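Local coordinates for protein aromatic amino acid aminotransferase I (Candida albicans WO-1, PDB 6HNU) that probably transfers amino groups from aromatic amino acids to 2-oxoglutarate with the help of pyridoxal 5'-phosphate, working as a two-chain aminotransferase, at residues D240-D246 with R291-L295; N132-S138 with G309-K315; V369-L374 with L474-L478; T215-G221 with A390-T395. One frame throughout, in Å; residues are numbered along the deposited sequence.

Contact 1: residues D240-D246 with R291-L295; sequences DFLIIED and RVVRL. With PLP (pyridoxal-5'-phosphate), chain I.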
# COMPACT_ATOMS: atom_id res chain seq x y z
N ASP B 240 -11.46 -14.69 -25.34
CA ASP B 240 -12.08 -14.19 -24.08
C ASP B 240 -11.11 -14.25 -22.89
O ASP B 240 -11.41 -14.89 -21.89
CB ASP B 240 -13.38 -14.93 -23.79
CG ASP B 240 -14.16 -14.31 -22.65
OD1 ASP B 240 -14.00 -13.08 -22.43
OD2 ASP B 240 -14.89 -15.07 -21.97
N PHE B 241 -10.02 -13.49 -22.95
CA PHE B 241 -9.13 -13.23 -21.80
C PHE B 241 -8.97 -11.71 -21.71
O PHE B 241 -9.24 -11.01 -22.71
CB PHE B 241 -7.82 -14.04 -21.86
CG PHE B 241 -6.95 -13.81 -23.07
CD1 PHE B 241 -6.14 -12.69 -23.18
CD2 PHE B 241 -6.92 -14.73 -24.10
CE1 PHE B 241 -5.39 -12.48 -24.32
CE2 PHE B 241 -6.13 -14.54 -25.22
CZ PHE B 241 -5.35 -13.42 -25.32
N LEU B 242 -8.58 -11.21 -20.54
CA LEU B 242 -8.35 -9.75 -20.35
C LEU B 242 -6.96 -9.36 -20.84
O LEU B 242 -6.06 -10.21 -20.97
CB LEU B 242 -8.50 -9.38 -18.87
CG LEU B 242 -9.77 -9.85 -18.19
CD1 LEU B 242 -9.65 -9.74 -16.69
CD2 LEU B 242 -10.96 -9.08 -18.68
N ILE B 243 -6.75 -8.07 -21.02
CA ILE B 243 -5.38 -7.55 -21.25
C ILE B 243 -5.08 -6.61 -20.10
O ILE B 243 -5.88 -5.68 -19.87
CB ILE B 243 -5.23 -6.87 -22.63
CG1 ILE B 243 -5.36 -7.85 -23.79
CG2 ILE B 243 -3.93 -6.08 -22.69
CD1 ILE B 243 -5.54 -7.17 -25.13
N ILE B 244 -3.96 -6.86 -19.43
CA ILE B 244 -3.51 -5.98 -18.35
C ILE B 244 -2.32 -5.24 -18.94
O ILE B 244 -1.29 -5.88 -19.17
CB ILE B 244 -3.14 -6.78 -17.08
CG1 ILE B 244 -4.19 -7.81 -16.65
CG2 ILE B 244 -2.74 -5.83 -15.96
CD1 ILE B 244 -5.61 -7.27 -16.38
N GLU B 245 -2.49 -3.94 -19.12
CA GLU B 245 -1.47 -3.07 -19.74
C GLU B 245 -0.87 -2.30 -18.56
O GLU B 245 -1.49 -1.38 -18.00
CB GLU B 245 -1.93 -2.27 -20.97
CG GLU B 245 -2.96 -1.16 -20.75
CD GLU B 245 -3.32 -0.33 -21.98
OE1 GLU B 245 -2.57 -0.39 -22.99
OE2 GLU B 245 -4.29 0.51 -21.88
N ASP B 246 0.33 -2.70 -18.21
CA ASP B 246 1.12 -2.10 -17.13
C ASP B 246 1.98 -1.04 -17.79
O ASP B 246 2.98 -1.37 -18.43
CB ASP B 246 1.87 -3.17 -16.36
CG ASP B 246 2.75 -2.65 -15.27
OD1 ASP B 246 2.68 -1.41 -14.94
OD2 ASP B 246 3.52 -3.50 -14.75
N ARG B 291 -12.53 -5.34 -21.81
CA ARG B 291 -11.70 -6.45 -21.29
C ARG B 291 -10.27 -5.96 -21.05
O ARG B 291 -9.35 -6.82 -20.91
CB ARG B 291 -11.83 -7.62 -22.26
CG ARG B 291 -11.24 -7.36 -23.65
CD ARG B 291 -11.14 -8.61 -24.47
NE ARG B 291 -12.46 -9.23 -24.66
CZ ARG B 291 -12.95 -10.24 -23.94
NH1 ARG B 291 -14.18 -10.67 -24.20
NH2 ARG B 291 -12.23 -10.85 -23.02
N VAL B 292 -10.04 -4.65 -21.05
CA VAL B 292 -8.68 -4.09 -20.75
C VAL B 292 -8.71 -3.50 -19.33
O VAL B 292 -9.65 -2.74 -19.02
CB VAL B 292 -8.18 -3.09 -21.79
CG1 VAL B 292 -6.79 -2.57 -21.47
CG2 VAL B 292 -8.17 -3.69 -23.17
N VAL B 293 -7.66 -3.79 -18.55
CA VAL B 293 -7.35 -3.05 -17.31
C VAL B 293 -6.00 -2.39 -17.51
O VAL B 293 -5.04 -3.09 -17.85
CB VAL B 293 -7.44 -3.94 -16.06
CG1 VAL B 293 -7.24 -3.13 -14.79
CG2 VAL B 293 -8.76 -4.67 -16.00
N ARG B 294 -5.97 -1.09 -17.32
CA ARG B 294 -4.72 -0.28 -17.43
C ARG B 294 -4.20 0.08 -16.04
O ARG B 294 -4.98 0.56 -15.18
CB ARG B 294 -4.96 0.96 -18.29
CG ARG B 294 -3.76 1.89 -18.40
CD ARG B 294 -4.10 3.13 -19.20
NE ARG B 294 -2.94 3.91 -19.56
CZ ARG B 294 -2.22 3.77 -20.66
NH1 ARG B 294 -2.49 2.82 -21.51
NH2 ARG B 294 -1.16 4.53 -20.87
N LEU B 295 -2.91 -0.13 -15.81
CA LEU B 295 -2.21 0.27 -14.56
C LEU B 295 -1.42 1.54 -14.90
O LEU B 295 -0.43 1.49 -15.65
CB LEU B 295 -1.32 -0.86 -14.04
CG LEU B 295 -1.92 -2.26 -14.13
CD1 LEU B 295 -0.94 -3.28 -13.58
CD2 LEU B 295 -3.26 -2.37 -13.43
N1 PLP I . 5.64 -2.02 -13.76
C2 PLP I . 6.72 -2.10 -14.55
C2A PLP I . 6.65 -2.96 -15.76
C3 PLP I . 7.89 -1.41 -14.25
O3 PLP I . 8.97 -1.59 -15.06
C4 PLP I . 7.94 -0.63 -13.08
C4A PLP I . 9.16 0.08 -12.73
C5 PLP I . 6.79 -0.52 -12.28
C6 PLP I . 5.69 -1.25 -12.65
C5A PLP I . 6.79 0.24 -10.98
O4P PLP I . 5.61 1.09 -10.87
P PLP I . 5.24 1.90 -9.61
O1P PLP I . 4.06 2.69 -10.12
O2P PLP I . 6.49 2.76 -9.25
O3P PLP I . 4.90 0.91 -8.50
O HOH W 1 -1.02 1.70 -23.76
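I244 and V293 illustrate how parallel neighbours share a sheet face: the two side chains rise together from adjacent strands, and the CD1 tip of I244 rests 3.8 Å from CB of V293. One step on, the I244 CG2 branch meets CD1 of L295 at 3.9 Å, and the leucine fills the hollow between I244 and D246. Helix 141-152 packs against this face through T148 and A144. Strands 242-246 and 292-295 run parallel, their axes 4.8 Å apart at closest approach, within the mixed sheet of the large domain of fold type I aminotransferases, and four backbone bonds knit them. At the C-terminal end of the strand the side chain of D246 projects with CG anti to the backbone N (chi1 177°), and OD2 lies 2.8 Å from N1 of PLP; Y211 also bonds that oxygen. On the other face E245 reaches over CB of R294 into a salt bridge, OE2 3.0 Å from R294 NH1, though the hydrogen bond is weak; the backbone N of F283 holds OE1, that of I284 holds OE2, and D296 takes R294 NE. At the opposite end the bent R291 chain brings NH1 and NH2 end-on to the single oxygen OD1 of D240, a salt bridge 2.9 Å long from NH2, with carboxylate and guanidinium planes 89° apart, while NH2 also bonds F241 O from above the carbonyl plane.

Contact 2: residues N132-S138 with G309-K315; sequences NWDVIVS and GWIVGQK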
# COMPACT_ATOMS: atom_id res chain seq x y z
N ASN B 132 -19.43 2.41 -19.44
CA ASN B 132 -19.39 2.09 -17.98
C ASN B 132 -17.93 1.82 -17.56
O ASN B 132 -17.63 0.76 -17.00
CB ASN B 132 -20.31 0.91 -17.62
CG ASN B 132 -20.16 -0.33 -18.48
OD1 ASN B 132 -19.92 -0.25 -19.70
ND2 ASN B 132 -20.37 -1.48 -17.86
N TRP B 133 -17.07 2.80 -17.80
CA TRP B 133 -15.63 2.76 -17.43
C TRP B 133 -15.43 3.67 -16.23
O TRP B 133 -16.28 4.60 -15.96
CB TRP B 133 -14.71 3.13 -18.59
CG TRP B 133 -14.72 4.59 -18.95
CD1 TRP B 133 -15.66 5.20 -19.73
CD2 TRP B 133 -13.80 5.62 -18.54
NE1 TRP B 133 -15.37 6.53 -19.86
CE2 TRP B 133 -14.26 6.83 -19.11
CE3 TRP B 133 -12.64 5.66 -17.76
CZ2 TRP B 133 -13.58 8.05 -18.96
CZ3 TRP B 133 -11.98 6.86 -17.59
CH2 TRP B 133 -12.43 8.03 -18.19
N ASP B 134 -14.36 3.42 -15.50
CA ASP B 134 -14.04 4.25 -14.33
C ASP B 134 -12.54 4.20 -14.07
O ASP B 134 -11.82 3.46 -14.77
CB ASP B 134 -14.85 3.85 -13.10
CG ASP B 134 -15.20 5.03 -12.21
OD1 ASP B 134 -14.99 6.21 -12.62
OD2 ASP B 134 -15.67 4.77 -11.12
N VAL B 135 -12.13 5.03 -13.12
CA VAL B 135 -10.78 5.03 -12.53
C VAL B 135 -10.93 4.91 -11.02
O VAL B 135 -11.84 5.52 -10.43
CB VAL B 135 -10.02 6.29 -12.95
CG1 VAL B 135 -9.86 6.33 -14.46
CG2 VAL B 135 -10.72 7.54 -12.48
N ILE B 136 -10.03 4.15 -10.41
CA ILE B 136 -9.83 4.08 -8.94
C ILE B 136 -8.35 4.34 -8.68
O ILE B 136 -7.51 4.16 -9.57
CB ILE B 136 -10.31 2.71 -8.40
CG1 ILE B 136 -9.57 1.53 -9.02
CG2 ILE B 136 -11.83 2.61 -8.59
CD1 ILE B 136 -9.80 0.18 -8.33
N VAL B 137 -8.04 4.78 -7.49
CA VAL B 137 -6.65 5.03 -7.07
C VAL B 137 -5.96 3.70 -6.78
O VAL B 137 -6.61 2.67 -6.43
CB VAL B 137 -6.60 6.02 -5.91
CG1 VAL B 137 -7.15 7.35 -6.34
CG2 VAL B 137 -7.29 5.48 -4.65
N SER B 138 -4.65 3.72 -6.97
CA SER B 138 -3.70 2.68 -6.51
C SER B 138 -2.57 3.37 -5.76
O SER B 138 -2.47 4.62 -5.83
CB SER B 138 -3.16 1.92 -7.68
OG SER B 138 -2.19 2.69 -8.36
N GLY B 309 -0.98 5.95 -8.06
CA GLY B 309 -1.32 5.70 -9.44
C GLY B 309 -2.81 5.50 -9.51
O GLY B 309 -3.56 5.88 -8.54
N TRP B 310 -3.24 4.94 -10.61
CA TRP B 310 -4.67 4.64 -10.76
C TRP B 310 -4.85 3.43 -11.68
O TRP B 310 -3.88 2.93 -12.32
CB TRP B 310 -5.46 5.89 -11.19
CG TRP B 310 -5.10 6.43 -12.52
CD1 TRP B 310 -5.75 6.21 -13.69
CD2 TRP B 310 -3.97 7.27 -12.83
NE1 TRP B 310 -5.12 6.88 -14.70
CE2 TRP B 310 -4.02 7.52 -14.22
CE3 TRP B 310 -2.93 7.81 -12.09
CZ2 TRP B 310 -3.07 8.30 -14.87
CZ3 TRP B 310 -1.98 8.58 -12.73
CH2 TRP B 310 -2.06 8.82 -14.10
N ILE B 311 -6.07 2.94 -11.71
CA ILE B 311 -6.43 1.73 -12.49
C ILE B 311 -7.64 2.12 -13.31
O ILE B 311 -8.57 2.69 -12.72
CB ILE B 311 -6.68 0.54 -11.55
CG1 ILE B 311 -5.46 0.22 -10.68
CG2 ILE B 311 -7.14 -0.69 -12.31
CD1 ILE B 311 -5.75 -0.66 -9.46
N VAL B 312 -7.59 1.86 -14.62
CA VAL B 312 -8.68 2.14 -15.58
C VAL B 312 -9.28 0.81 -16.02
O VAL B 312 -8.55 -0.10 -16.44
CB VAL B 312 -8.24 2.96 -16.79
CG1 VAL B 312 -9.45 3.49 -17.53
CG2 VAL B 312 -7.29 4.08 -16.38
N GLY B 313 -10.61 0.74 -15.99
CA GLY B 313 -11.33 -0.46 -16.43
C GLY B 313 -12.82 -0.35 -16.18
O GLY B 313 -13.33 0.73 -15.82
N GLN B 314 -13.53 -1.44 -16.45
CA GLN B 314 -15.00 -1.36 -16.38
C GLN B 314 -15.41 -1.33 -14.91
O GLN B 314 -14.69 -1.89 -14.06
CB GLN B 314 -15.67 -2.43 -17.23
CG GLN B 314 -15.44 -3.85 -16.83
CD GLN B 314 -16.46 -4.71 -17.54
OE1 GLN B 314 -17.65 -4.66 -17.21
NE2 GLN B 314 -16.04 -5.44 -18.57
N LYS B 315 -16.51 -0.65 -14.63
CA LYS B 315 -17.02 -0.36 -13.27
C LYS B 315 -17.04 -1.63 -12.43
O LYS B 315 -16.53 -1.60 -11.32
CB LYS B 315 -18.43 0.21 -13.34
CG LYS B 315 -18.70 1.37 -12.40
CD LYS B 315 -18.40 2.69 -13.07
CE LYS B 315 -19.56 3.21 -13.89
NZ LYS B 315 -19.23 4.53 -14.48
O HOH W 2 -20.54 -4.44 -18.48
O HOH W 3 -1.73 1.71 -10.78
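V135 and V312 meet where the pairing is tight: CG1 of V135 lies 3.9 Å from CG2 of V312, both side chains rising from one face of the sheet. W133 adds its CE3 at 3.9 Å from V312 CG1, and CD1 of W310 lies 4.2 Å from V135 CG1, so two indoles frame the valines beneath helix 112-126. On the other face CG1 of I136 lies 4.0 Å from CB of I311, the two side chains set at a slant, where L318 and Y321 of helix 315-327 pack. The strands are antiparallel, and three hydrogen-bonded pairs, D134 with G313, I136 with I311 and S138 with G309, alternate with non-hydrogen-bonded ones. At the last pair both donors stand well above the carbonyl planes, S138 N reaching G309 O at 2.9 Å. OG of S138, hydrogen-bonded to G140 N, sits 3.3 Å from G309 CA, where a side chain on G309 would run into it. Strand 133-138 is the outermost strand on this side of the large sheet.

The other end is looser. K315, exposed at the start of its helix, gives its backbone N to N132 O, but its bent side chain merely lays CD along D134 CB at 3.7 Å and offers NZ weakly to W133 O. A water joins N132 ND2 to Q314 OE1, though A9 and G290 hold the stronger bonds of these amides. Cohesion thus rests on backbone pairing and apolar packing, with the D134 carboxylate engaged by K119 and K315 NZ contributing just a weak bond.

Contact 3: residues V369-L374 with L474-L478; sequences VAIDAL and LVVGL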
# COMPACT_ATOMS: atom_id res chain seq x y z
N VAL B 369 21.30 10.13 -28.05
CA VAL B 369 22.72 10.10 -27.60
C VAL B 369 23.14 8.65 -27.36
O VAL B 369 24.25 8.24 -27.81
CB VAL B 369 22.91 11.00 -26.37
CG1 VAL B 369 24.21 10.72 -25.62
CG2 VAL B 369 22.82 12.47 -26.79
N ALA B 370 22.28 7.87 -26.70
CA ALA B 370 22.49 6.43 -26.45
C ALA B 370 22.69 5.69 -27.76
O ALA B 370 23.70 4.99 -27.88
CB ALA B 370 21.33 5.85 -25.67
N ILE B 371 21.76 5.81 -28.70
CA ILE B 371 21.73 5.00 -29.94
C ILE B 371 22.83 5.46 -30.90
O ILE B 371 23.43 4.59 -31.59
CB ILE B 371 20.34 5.05 -30.58
CG1 ILE B 371 19.29 4.50 -29.61
CG2 ILE B 371 20.33 4.33 -31.92
CD1 ILE B 371 19.57 3.10 -29.08
N ASP B 372 23.09 6.76 -30.99
CA ASP B 372 24.29 7.28 -31.71
C ASP B 372 25.55 6.60 -31.15
O ASP B 372 26.43 6.23 -31.94
CB ASP B 372 24.40 8.80 -31.57
CG ASP B 372 23.41 9.60 -32.39
OD1 ASP B 372 22.68 8.99 -33.20
OD2 ASP B 372 23.37 10.83 -32.19
N ALA B 373 25.67 6.47 -29.83
CA ALA B 373 26.85 5.84 -29.22
C ALA B 373 26.86 4.33 -29.55
O ALA B 373 27.94 3.83 -29.96
CB ALA B 373 26.92 6.18 -27.75
N LEU B 374 25.72 3.63 -29.50
CA LEU B 374 25.66 2.19 -29.90
C LEU B 374 26.18 2.07 -31.35
O LEU B 374 27.00 1.17 -31.64
CB LEU B 374 24.24 1.64 -29.82
CG LEU B 374 23.66 1.39 -28.43
CD1 LEU B 374 22.35 0.63 -28.57
CD2 LEU B 374 24.63 0.63 -27.52
N LEU B 474 27.08 8.30 -20.03
CA LEU B 474 26.42 7.34 -20.94
C LEU B 474 27.37 7.01 -22.10
O LEU B 474 27.56 5.80 -22.40
CB LEU B 474 25.11 7.92 -21.47
CG LEU B 474 24.42 7.06 -22.52
CD1 LEU B 474 24.08 5.69 -21.94
CD2 LEU B 474 23.16 7.72 -23.03
N VAL B 475 27.94 8.02 -22.76
CA VAL B 475 28.79 7.81 -23.97
C VAL B 475 30.05 7.05 -23.55
O VAL B 475 30.44 6.10 -24.26
CB VAL B 475 29.11 9.13 -24.69
CG1 VAL B 475 30.16 8.96 -25.78
CG2 VAL B 475 27.86 9.77 -25.27
N VAL B 476 30.64 7.45 -22.42
CA VAL B 476 31.82 6.77 -21.80
C VAL B 476 31.47 5.29 -21.64
O VAL B 476 32.27 4.42 -22.07
CB VAL B 476 32.20 7.40 -20.45
CG1 VAL B 476 33.13 6.52 -19.63
CG2 VAL B 476 32.81 8.79 -20.60
N GLY B 477 30.33 5.02 -21.00
CA GLY B 477 29.89 3.65 -20.67
C GLY B 477 29.85 2.79 -21.90
O GLY B 477 30.42 1.69 -21.87
N LEU B 478 29.22 3.30 -22.96
CA LEU B 478 28.89 2.51 -24.16
C LEU B 478 30.14 2.33 -25.02
O LEU B 478 30.19 1.33 -25.77
CB LEU B 478 27.77 3.24 -24.87
CG LEU B 478 26.42 3.09 -24.19
CD1 LEU B 478 25.34 3.68 -25.06
CD2 LEU B 478 26.13 1.62 -23.93
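Packing between the C-terminal part of long helix 334-377 and helix 471-489 brings V369-L374 against L474-L478. Small residues of the first helix receive large ones of the second: CD2 of L474 settles on A370, 3.7 Å from its CB and equally close to its CA. The leucine's CG stands anti to the backbone N (chi1 174°), which carries the isobutyl group over to A370. One turn later L478 follows, its CD1 lying 3.5 Å from A370 O and 4.0 Å from A373 CB, so this methyl occupies the dip over the two alanines. The two segments run roughly parallel, crossing at -27° with axes 9.4 Å apart, and both helices lie against strand 393-399 of the antiparallel sheet in the C-terminal part of the class I aminotransferase fold, where F394 touches L374 and L478. CD2 of L374 meets both methyls of L478, each at 4.0 Å. Toward the partly exposed side CG1 of V369 reaches L474 CD2 at 4.1 Å, and it also touches V475 in one of that residue's two conformers. The helix 471-489 also faces the dimer partner: L43 of the second subunit packs on L474 and L478.

Contact 4: residues T215-G221 with A390-T395; sequences TGQNPTG and AGMFFT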
# COMPACT_ATOMS: atom_id res chain seq x y z
N THR B 215 4.34 -0.28 -23.92
CA THR B 215 5.08 0.96 -24.29
C THR B 215 6.40 1.05 -23.52
O THR B 215 6.38 1.21 -22.29
CB THR B 215 4.22 2.21 -24.07
OG1 THR B 215 2.92 1.95 -24.62
CG2 THR B 215 4.83 3.43 -24.72
N GLY B 216 7.54 0.98 -24.21
CA GLY B 216 8.84 1.05 -23.52
C GLY B 216 9.06 -0.21 -22.70
O GLY B 216 9.48 -0.12 -21.49
N GLN B 217 8.64 -1.33 -23.27
CA GLN B 217 8.61 -2.68 -22.65
C GLN B 217 9.91 -2.91 -21.87
O GLN B 217 10.97 -2.55 -22.37
CB GLN B 217 8.46 -3.73 -23.74
CG GLN B 217 7.94 -5.09 -23.30
CD GLN B 217 8.96 -6.03 -22.70
OE1 GLN B 217 10.17 -5.94 -22.95
NE2 GLN B 217 8.47 -6.95 -21.88
N ASN B 218 9.80 -3.43 -20.64
CA ASN B 218 10.96 -3.75 -19.77
C ASN B 218 11.15 -5.27 -19.85
O ASN B 218 10.28 -6.00 -19.37
CB ASN B 218 10.67 -3.27 -18.35
CG ASN B 218 11.77 -3.53 -17.35
OD1 ASN B 218 12.85 -3.98 -17.71
ND2 ASN B 218 11.53 -3.19 -16.10
N PRO B 219 12.29 -5.82 -20.36
CA PRO B 219 13.54 -5.11 -20.68
C PRO B 219 13.87 -4.74 -22.14
O PRO B 219 14.91 -4.16 -22.34
CB PRO B 219 14.54 -6.23 -20.31
CG PRO B 219 13.91 -7.46 -20.87
CD PRO B 219 12.46 -7.27 -20.51
N THR B 220 13.02 -5.09 -23.10
CA THR B 220 13.36 -5.09 -24.55
C THR B 220 13.44 -3.66 -25.09
O THR B 220 14.22 -3.43 -26.03
CB THR B 220 12.42 -5.96 -25.37
OG1 THR B 220 11.12 -5.34 -25.31
CG2 THR B 220 12.39 -7.39 -24.89
N GLY B 221 12.78 -2.69 -24.46
CA GLY B 221 12.74 -1.31 -24.98
C GLY B 221 11.87 -1.26 -26.22
O GLY B 221 11.78 -0.20 -26.86
N ALA B 390 9.94 4.50 -27.41
CA ALA B 390 9.40 4.86 -26.08
C ALA B 390 10.21 4.21 -24.97
O ALA B 390 10.83 3.17 -25.21
CB ALA B 390 7.94 4.47 -25.99
N GLY B 391 10.23 4.82 -23.81
CA GLY B 391 10.77 4.18 -22.60
C GLY B 391 12.14 4.68 -22.21
O GLY B 391 12.65 5.66 -22.82
N MET B 392 12.71 4.04 -21.18
CA MET B 392 14.00 4.44 -20.60
C MET B 392 15.09 3.42 -20.98
O MET B 392 16.24 3.68 -20.67
CB MET B 392 13.92 4.61 -19.08
CG MET B 392 13.46 3.39 -18.33
SD MET B 392 13.57 3.65 -16.56
CE MET B 392 12.78 5.25 -16.38
N PHE B 393 14.74 2.37 -21.70
CA PHE B 393 15.68 1.25 -21.95
C PHE B 393 16.06 1.15 -23.42
O PHE B 393 15.26 1.40 -24.33
CB PHE B 393 15.04 -0.07 -21.52
CG PHE B 393 14.68 -0.09 -20.05
CD1 PHE B 393 15.66 0.03 -19.08
CD2 PHE B 393 13.36 -0.28 -19.65
CE1 PHE B 393 15.33 -0.03 -17.73
CE2 PHE B 393 13.04 -0.33 -18.31
CZ PHE B 393 14.01 -0.17 -17.36
N PHE B 394 17.31 0.74 -23.63
CA PHE B 394 17.84 0.34 -24.94
C PHE B 394 18.38 -1.09 -24.81
O PHE B 394 18.67 -1.51 -23.70
CB PHE B 394 18.93 1.32 -25.40
CG PHE B 394 20.19 1.36 -24.59
CD1 PHE B 394 21.25 0.52 -24.89
CD2 PHE B 394 20.33 2.23 -23.53
CE1 PHE B 394 22.41 0.57 -24.14
CE2 PHE B 394 21.48 2.27 -22.77
CZ PHE B 394 22.53 1.43 -23.08
N THR B 395 18.42 -1.83 -25.89
CA THR B 395 19.06 -3.17 -25.89
C THR B 395 20.10 -3.27 -27.00
O THR B 395 19.94 -2.64 -28.07
CB THR B 395 18.03 -4.28 -25.96
OG1 THR B 395 17.23 -4.12 -27.14
CG2 THR B 395 17.20 -4.30 -24.69
O HOH W 4 10.86 1.83 -20.44
O HOH W 5 15.22 -2.00 -27.96
O HOH W 6 10.19 1.17 -28.45
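N218 packs against F393: the amide meets the ring obliquely, its CG 3.6 Å from CE2 of the phenylalanine, with amide and ring planes 30° apart. CG of N218 is anti to the backbone N (chi1 180°), and from there ND2 bonds O3 of PLP while OD1 is held by R463; the ring thus backs an amide already fixed at both ends, and bound phenylalanine touches it too. M392 supports the ring in turn, its CG 3.6 Å above the plane over the centre.

Beyond this pair 215-221 follows 390-395 at close range. CG2 of T395 meets P219 O at 3.3 Å, next to the cis peptide bond between N218 and P219, and a water links T220 O with OG1 of T395. G216 and G391 come together with CA atoms 3.8 Å apart, a spacing that suits two glycines, and a second water passes from G216 O to M392 N. T215 closes the row with CG2 3.5 Å from A390 CB.

In the second shell Q217 shapes the turn: its OE1 accepts both OG1 of T220, at 2.6 Å, and the backbone N of T220. The loop follows strand 209-212 and precedes helix 226-239; across from it, A390-T395 enters strand 393-399, flanked by strand 459-465 and by helix 334-377, with G45 and G46 of the second subunit packing on F393 and M392.

In the fold
Contacts 1 and 2 belong to one mixed sheet, their centres about 12 Å apart; strands 292-297 and 309-314 are neighbours there, and R294 N probably bonds V312 O. Along the chain contact 1 falls wholly between the two segments of contact 2, whereas those of contact 4 alternate with them. Contact 4 lies about 20 Å from contact 1 between centres, and D246 and N218 bring the two to one PLP. It touches contact 3, about 16 Å away between centres, where helices 334-377 and 471-489 meet strand 393-399. Contact 3, its centre about 35 Å from that of contact 1, shares with contact 4 the neighbourhood of the second subunit. The series therefore runs from the sheet's edge past the cofactor to the dimer-facing helices.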